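Long-range contacts in protein HTP-2 (Caenorhabditis elegans, PDB 4TZM), which binds a closure motif of HTP-3 through its HORMA domain and probably helps assemble the meiotic chromosome axis: residues S30-P35 with L159-A164; N40-A45 with L235-H240. All blocks are in the same frame, centred on the assembly; numbering follows the deposited sequence.

Interaction 1: residues S30-P35 with L159-A164; sequences SIVSDP and LRYEGA
The ring of Tyr-161 is the one flat side chain that meets the opposite segment, and Val-32 and Ser-33 both approach it obliquely. One face is taken by its own chain: the backbone runs on from Tyr-161 in the same direction as the side chain and passes along the ring, which puts the backbone N of Gly-163 over the ring centre, 3.4 Å above the plane. Val-32 and Ser-33 come in near the hydroxyl end. Val-32 CG2 lies 4.1 Å from Tyr-161 CE1, while Ser-33 CB is 3.5 Å from Tyr-161 OH and also touches CZ and CE2. The ring gets there because CG of Tyr-161 stands anti to the backbone N (chi1 163°), which carries the phenol across to the other loop. Two linkers are joined here within the HORMA domain fold: residues 30-35 lead into helix 35-56, whereas the loop 159-164 connects helix 153-158 with helix 164-185, so the contact lies at the starts of two long helices. Their touching parts run in nearly opposite directions, 162° apart. Gly-163 is the N-cap residue of helix 164-185, at backbone angles that would press a side chain against the preceding carbonyl oxygen, and Asp-34 caps helix 35-56. Ala-164, the first residue of helix 164-185, makes a loose apolar contact, its CB 4.5 Å from Val-32 CG2. The same CB is in van der Waals contact with a backbone carbonyl, 4.0 Å from Ser-30 O. No hydrogen bond links the two segments; Asp-17, from the N-terminal region, accepts one from the backbone N of Ala-164.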
loop_
_atom_site.group_PDB
_atom_site.type_symbol
_atom_site.label_atom_id
_atom_site.label_comp_id
_atom_site.label_asym_id
_atom_site.label_seq_id
_atom_site.Cartn_x
_atom_site.Cartn_y
_atom_site.Cartn_z
ATOM N N SER A 30 -10.087 13.886 -4.134
ATOM C CA SER A 30 -9.861 14.543 -5.421
ATOM C C SER A 30 -8.693 15.519 -5.350
ATOM O O SER A 30 -8.093 15.862 -6.371
ATOM C CB SER A 30 -11.123 15.274 -5.883
ATOM O OG SER A 30 -12.167 14.362 -6.166
ATOM N N ILE A 31 -8.384 15.973 -4.140
ATOM C CA ILE A 31 -7.230 16.830 -3.908
ATOM C C ILE A 31 -6.264 16.122 -2.963
ATOM O O ILE A 31 -6.675 15.598 -1.930
ATOM C CB ILE A 31 -7.643 18.194 -3.319
ATOM C CG1 ILE A 31 -8.613 18.906 -4.265
ATOM C CG2 ILE A 31 -6.420 19.062 -3.063
ATOM C CD1 ILE A 31 -8.991 20.306 -3.825
ATOM N N VAL A 32 -4.985 16.097 -3.327
ATOM C CA VAL A 32 -3.975 15.393 -2.544
ATOM C C VAL A 32 -2.748 16.261 -2.284
ATOM O O VAL A 32 -1.699 15.754 -1.888
ATOM C CB VAL A 32 -3.516 14.097 -3.252
ATOM C CG1 VAL A 32 -4.671 13.120 -3.388
ATOM C CG2 VAL A 32 -2.916 14.422 -4.620
ATOM N N SER A 33 -2.881 17.566 -2.507
ATOM C CA SER A 33 -1.743 18.480 -2.423
ATOM C C SER A 33 -1.429 18.932 -0.993
ATOM O O SER A 33 -0.274 19.212 -0.668
ATOM C CB SER A 33 -1.990 19.702 -3.313
ATOM O OG SER A 33 -3.254 20.284 -3.039
ATOM N N ASP A 34 -2.452 19.004 -0.145
ATOM C CA ASP A 34 -2.273 19.432 1.241
ATOM C C ASP A 34 -1.952 18.230 2.142
ATOM O O ASP A 34 -2.310 17.102 1.810
ATOM C CB ASP A 34 -3.524 20.173 1.733
ATOM C CG ASP A 34 -4.738 19.280 1.800
ATOM O OD1 ASP A 34 -5.433 19.146 0.771
ATOM O OD2 ASP A 34 -5.000 18.716 2.883
ATOM N N PRO A 35 -1.264 18.468 3.277
ATOM C CA PRO A 35 -0.756 17.398 4.152
ATOM C C PRO A 35 -1.790 16.366 4.604
ATOM O O PRO A 35 -1.492 15.171 4.585
ATOM C CB PRO A 35 -0.231 18.166 5.367
ATOM C CG PRO A 35 0.159 19.498 4.822
ATOM C CD PRO A 35 -0.861 19.803 3.762
ATOM N N LEU A 159 12.054 12.722 -5.956
ATOM C CA LEU A 159 10.866 12.798 -6.804
ATOM C C LEU A 159 9.895 13.896 -6.368
ATOM O O LEU A 159 9.479 13.953 -5.212
ATOM C CB LEU A 159 10.140 11.454 -6.828
ATOM C CG LEU A 159 8.927 11.454 -7.757
ATOM C CD1 LEU A 159 9.347 11.865 -9.161
ATOM C CD2 LEU A 159 8.255 10.098 -7.769
ATOM N N ARG A 160 9.533 14.756 -7.317
ATOM C CA ARG A 160 8.675 15.910 -7.062
ATOM C C ARG A 160 7.197 15.545 -7.049
ATOM O O ARG A 160 6.782 14.569 -7.671
ATOM C CB ARG A 160 8.901 16.979 -8.130
ATOM C CG ARG A 160 9.486 18.296 -7.648
ATOM C CD ARG A 160 9.481 19.306 -8.794
ATOM N NE ARG A 160 10.555 20.292 -8.699
ATOM C CZ ARG A 160 10.860 21.151 -9.668
ATOM N NH1 ARG A 160 10.170 21.141 -10.801
ATOM N NH2 ARG A 160 11.853 22.018 -9.512
ATOM N N TYR A 161 6.400 16.345 -6.349
ATOM C CA TYR A 161 4.953 16.247 -6.473
ATOM C C TYR A 161 4.533 16.962 -7.755
ATOM O O TYR A 161 4.801 18.149 -7.926
ATOM C CB TYR A 161 4.242 16.838 -5.251
ATOM C CG TYR A 161 2.786 17.131 -5.514
ATOM C CD1 TYR A 161 1.858 16.103 -5.599
ATOM C CD2 TYR A 161 2.340 18.434 -5.691
ATOM C CE1 TYR A 161 0.526 16.364 -5.848
ATOM C CE2 TYR A 161 1.007 18.706 -5.942
ATOM C CZ TYR A 161 0.107 17.668 -6.019
ATOM O OH TYR A 161 -1.220 17.936 -6.267
ATOM N N GLU A 162 3.882 16.232 -8.655
ATOM C CA GLU A 162 3.604 16.751 -9.990
ATOM C C GLU A 162 2.117 16.925 -10.296
ATOM O O GLU A 162 1.732 17.065 -11.459
ATOM C CB GLU A 162 4.247 15.838 -11.046
ATOM C CG GLU A 162 5.764 15.716 -10.943
ATOM C CD GLU A 162 6.507 16.954 -11.430
ATOM O OE1 GLU A 162 5.853 17.977 -11.724
ATOM O OE2 GLU A 162 7.753 16.898 -11.525
ATOM N N GLY A 163 1.287 16.918 -9.259
ATOM C CA GLY A 163 -0.125 17.191 -9.439
ATOM C C GLY A 163 -1.017 15.994 -9.178
ATOM O O GLY A 163 -0.544 14.860 -9.097
ATOM N N ALA A 164 -2.316 16.251 -9.054
ATOM C CA ALA A 164 -3.284 15.199 -8.773
ATOM C C ALA A 164 -3.380 14.193 -9.918
ATOM O O ALA A 164 -3.475 12.988 -9.684
ATOM C CB ALA A 164 -4.649 15.806 -8.482
#

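Interaction 2: residues N40-A45 with L235-H240; sequences NFMIRA and LRPGHH
Apolar contacts carry this buried interface, and Met-42 touches all three residues met across it. Bent at chi2 (-52°), its chain brings CE to 3.5 Å from His-240 CB and 3.6 Å from Pro-237 CD, while SD lies against Pro-237 CG. The methyl thus rests in the angle between the proline ring and the histidine base, and the chain crosses the proline at about a right angle. Leu-235 supplies the second apolar cluster: its CD1 packs 3.6 Å from Ala-45 CB, and its CD2 lies in the plane of the Phe-41 ring, at the edge, 4.0 Å from Phe-41 CE2. Pro-237 CG meets the same ring obliquely, at CD2.

Here helix 35-56 of the HORMA domain packs against the connection between the antiparallel strands 228-235 and 240-248; helix 164-185 adds Val-167 and Met-171 around Phe-41.

Hydrogen bonds act within the turn and at its flanks. Arg-236 NH1 donates to Pro-237 O at 2.9 Å, close to the guanidinium plane, with a weak second bond to Gly-238 O, so that one nitrogen holds two carbonyls. His-240 ND1 is paired with Ser-38 OG, one helical turn before Met-42.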
loop_
_atom_site.group_PDB
_atom_site.type_symbol
_atom_site.label_atom_id
_atom_site.label_comp_id
_atom_site.label_asym_id
_atom_site.label_seq_id
_atom_site.Cartn_x
_atom_site.Cartn_y
_atom_site.Cartn_z
ATOM N N ASN A 40 -4.524 11.182 3.685
ATOM C CA ASN A 40 -5.766 10.462 3.448
ATOM C C ASN A 40 -5.664 9.634 2.186
ATOM O O ASN A 40 -6.269 8.567 2.081
ATOM C CB ASN A 40 -6.948 11.425 3.348
ATOM C CG ASN A 40 -7.371 11.962 4.697
ATOM O OD1 ASN A 40 -7.179 11.305 5.715
ATOM N ND2 ASN A 40 -7.947 13.162 4.715
ATOM N N PHE A 41 -4.896 10.124 1.218
ATOM C CA PHE A 41 -4.729 9.362 -0.001
ATOM C C PHE A 41 -3.940 8.074 0.246
ATOM O O PHE A 41 -4.281 7.029 -0.297
ATOM C CB PHE A 41 -4.041 10.185 -1.093
ATOM C CG PHE A 41 -3.703 9.369 -2.297
ATOM C CD1 PHE A 41 -4.664 9.101 -3.253
ATOM C CD2 PHE A 41 -2.445 8.810 -2.442
ATOM C CE1 PHE A 41 -4.370 8.318 -4.348
ATOM C CE2 PHE A 41 -2.147 8.028 -3.530
ATOM C CZ PHE A 41 -3.111 7.780 -4.487
ATOM N N MET A 42 -2.881 8.146 1.050
ATOM C CA MET A 42 -2.063 6.963 1.319
ATOM C C MET A 42 -2.876 5.885 2.036
ATOM O O MET A 42 -2.703 4.693 1.786
ATOM C CB MET A 42 -0.830 7.324 2.155
ATOM C CG MET A 42 0.206 8.183 1.438
ATOM S SD MET A 42 0.713 7.498 -0.153
ATOM C CE MET A 42 2.377 8.126 -0.278
ATOM N N ILE A 43 -3.757 6.320 2.932
ATOM C CA ILE A 43 -4.661 5.418 3.638
ATOM C C ILE A 43 -5.538 4.644 2.654
ATOM O O ILE A 43 -5.673 3.425 2.763
ATOM C CB ILE A 43 -5.550 6.193 4.636
ATOM C CG1 ILE A 43 -4.674 6.942 5.644
ATOM C CG2 ILE A 43 -6.511 5.255 5.349
ATOM C CD1 ILE A 43 -5.440 7.653 6.733
ATOM N N ARG A 44 -6.120 5.353 1.692
ATOM C CA ARG A 44 -6.948 4.724 0.672
ATOM C C ARG A 44 -6.098 3.851 -0.247
ATOM O O ARG A 44 -6.546 2.800 -0.694
ATOM C CB ARG A 44 -7.706 5.777 -0.143
ATOM C CG ARG A 44 -8.497 6.783 0.692
ATOM C CD ARG A 44 -9.507 6.121 1.629
ATOM N NE ARG A 44 -10.645 5.538 0.921
ATOM C CZ ARG A 44 -11.010 4.262 1.016
ATOM N NH1 ARG A 44 -10.325 3.436 1.794
ATOM N NH2 ARG A 44 -12.058 3.811 0.339
ATOM N N ALA A 45 -4.867 4.281 -0.513
ATOM C CA ALA A 45 -3.950 3.519 -1.361
ATOM C C ALA A 45 -3.570 2.176 -0.734
ATOM O O ALA A 45 -3.530 1.154 -1.418
ATOM C CB ALA A 45 -2.696 4.334 -1.655
ATOM N N LEU A 235 4.118 6.118 -5.454
ATOM C CA LEU A 235 3.077 7.121 -5.274
ATOM C C LEU A 235 3.720 8.387 -4.726
ATOM O O LEU A 235 4.567 8.319 -3.835
ATOM C CB LEU A 235 1.980 6.611 -4.327
ATOM C CG LEU A 235 1.098 5.462 -4.832
ATOM C CD1 LEU A 235 0.252 4.862 -3.712
ATOM C CD2 LEU A 235 0.210 5.927 -5.976
ATOM N N ARG A 236 3.345 9.539 -5.275
ATOM C CA ARG A 236 3.893 10.808 -4.810
ATOM C C ARG A 236 2.794 11.858 -4.715
ATOM O O ARG A 236 2.650 12.698 -5.607
ATOM C CB ARG A 236 5.018 11.285 -5.740
ATOM C CG ARG A 236 5.754 12.569 -5.308
ATOM C CD ARG A 236 6.279 12.482 -3.883
ATOM N NE ARG A 236 7.289 13.495 -3.573
ATOM C CZ ARG A 236 7.053 14.622 -2.903
ATOM N NH1 ARG A 236 5.832 14.905 -2.472
ATOM N NH2 ARG A 236 8.044 15.469 -2.664
ATOM N N PRO A 237 1.991 11.802 -3.640
ATOM C CA PRO A 237 1.077 12.913 -3.367
ATOM C C PRO A 237 1.831 14.120 -2.811
ATOM O O PRO A 237 3.061 14.160 -2.880
ATOM C CB PRO A 237 0.106 12.332 -2.336
ATOM C CG PRO A 237 0.831 11.206 -1.711
ATOM C CD PRO A 237 1.742 10.648 -2.761
ATOM N N GLY A 238 1.100 15.087 -2.268
ATOM C CA GLY A 238 1.689 16.333 -1.816
ATOM C C GLY A 238 2.825 16.231 -0.812
ATOM O O GLY A 238 3.822 16.943 -0.930
ATOM N N HIS A 239 2.693 15.362 0.184
ATOM C CA HIS A 239 3.635 15.398 1.299
ATOM C C HIS A 239 4.132 14.026 1.717
ATOM O O HIS A 239 4.778 13.879 2.755
ATOM C CB HIS A 239 2.988 16.116 2.487
ATOM C CG HIS A 239 2.555 17.513 2.166
ATOM N ND1 HIS A 239 3.296 18.620 2.510
ATOM C CD2 HIS A 239 1.473 17.974 1.496
ATOM C CE1 HIS A 239 2.682 19.707 2.082
ATOM N NE2 HIS A 239 1.574 19.345 1.463
ATOM N N HIS A 240 3.844 13.024 0.897
ATOM C CA HIS A 240 4.242 11.663 1.203
ATOM C C HIS A 240 4.702 10.956 -0.061
ATOM O O HIS A 240 4.390 11.387 -1.171
ATOM C CB HIS A 240 3.083 10.883 1.836
ATOM C CG HIS A 240 2.526 11.514 3.072
ATOM N ND1 HIS A 240 1.659 12.585 3.033
ATOM C CD2 HIS A 240 2.718 11.233 4.384
ATOM C CE1 HIS A 240 1.338 12.937 4.268
ATOM N NE2 HIS A 240 1.969 12.130 5.104
#

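How the interactions relate
Followed from the N terminus, the chain passes 30-35, enters helix 35-56 at once and there supplies 40-45. Interaction 1 closes a loop when 159-164 returns just before helix 164-185; interaction 2 closes a longer one, with 189 residues between its segments, when strand 228-235 ends. The segments alternate along the sequence, so the two closures cross rather than nest. In space their centres are only about 8 Å apart, and they touch directly: Val-32 O lies 2.9 Å from Gly-238 N and Leu-159 O 2.8 Å from Arg-236 NE, both probable hydrogen bonds. The strand connection 235-240 thereby ties the sheet to both linkers and to helix 35-56.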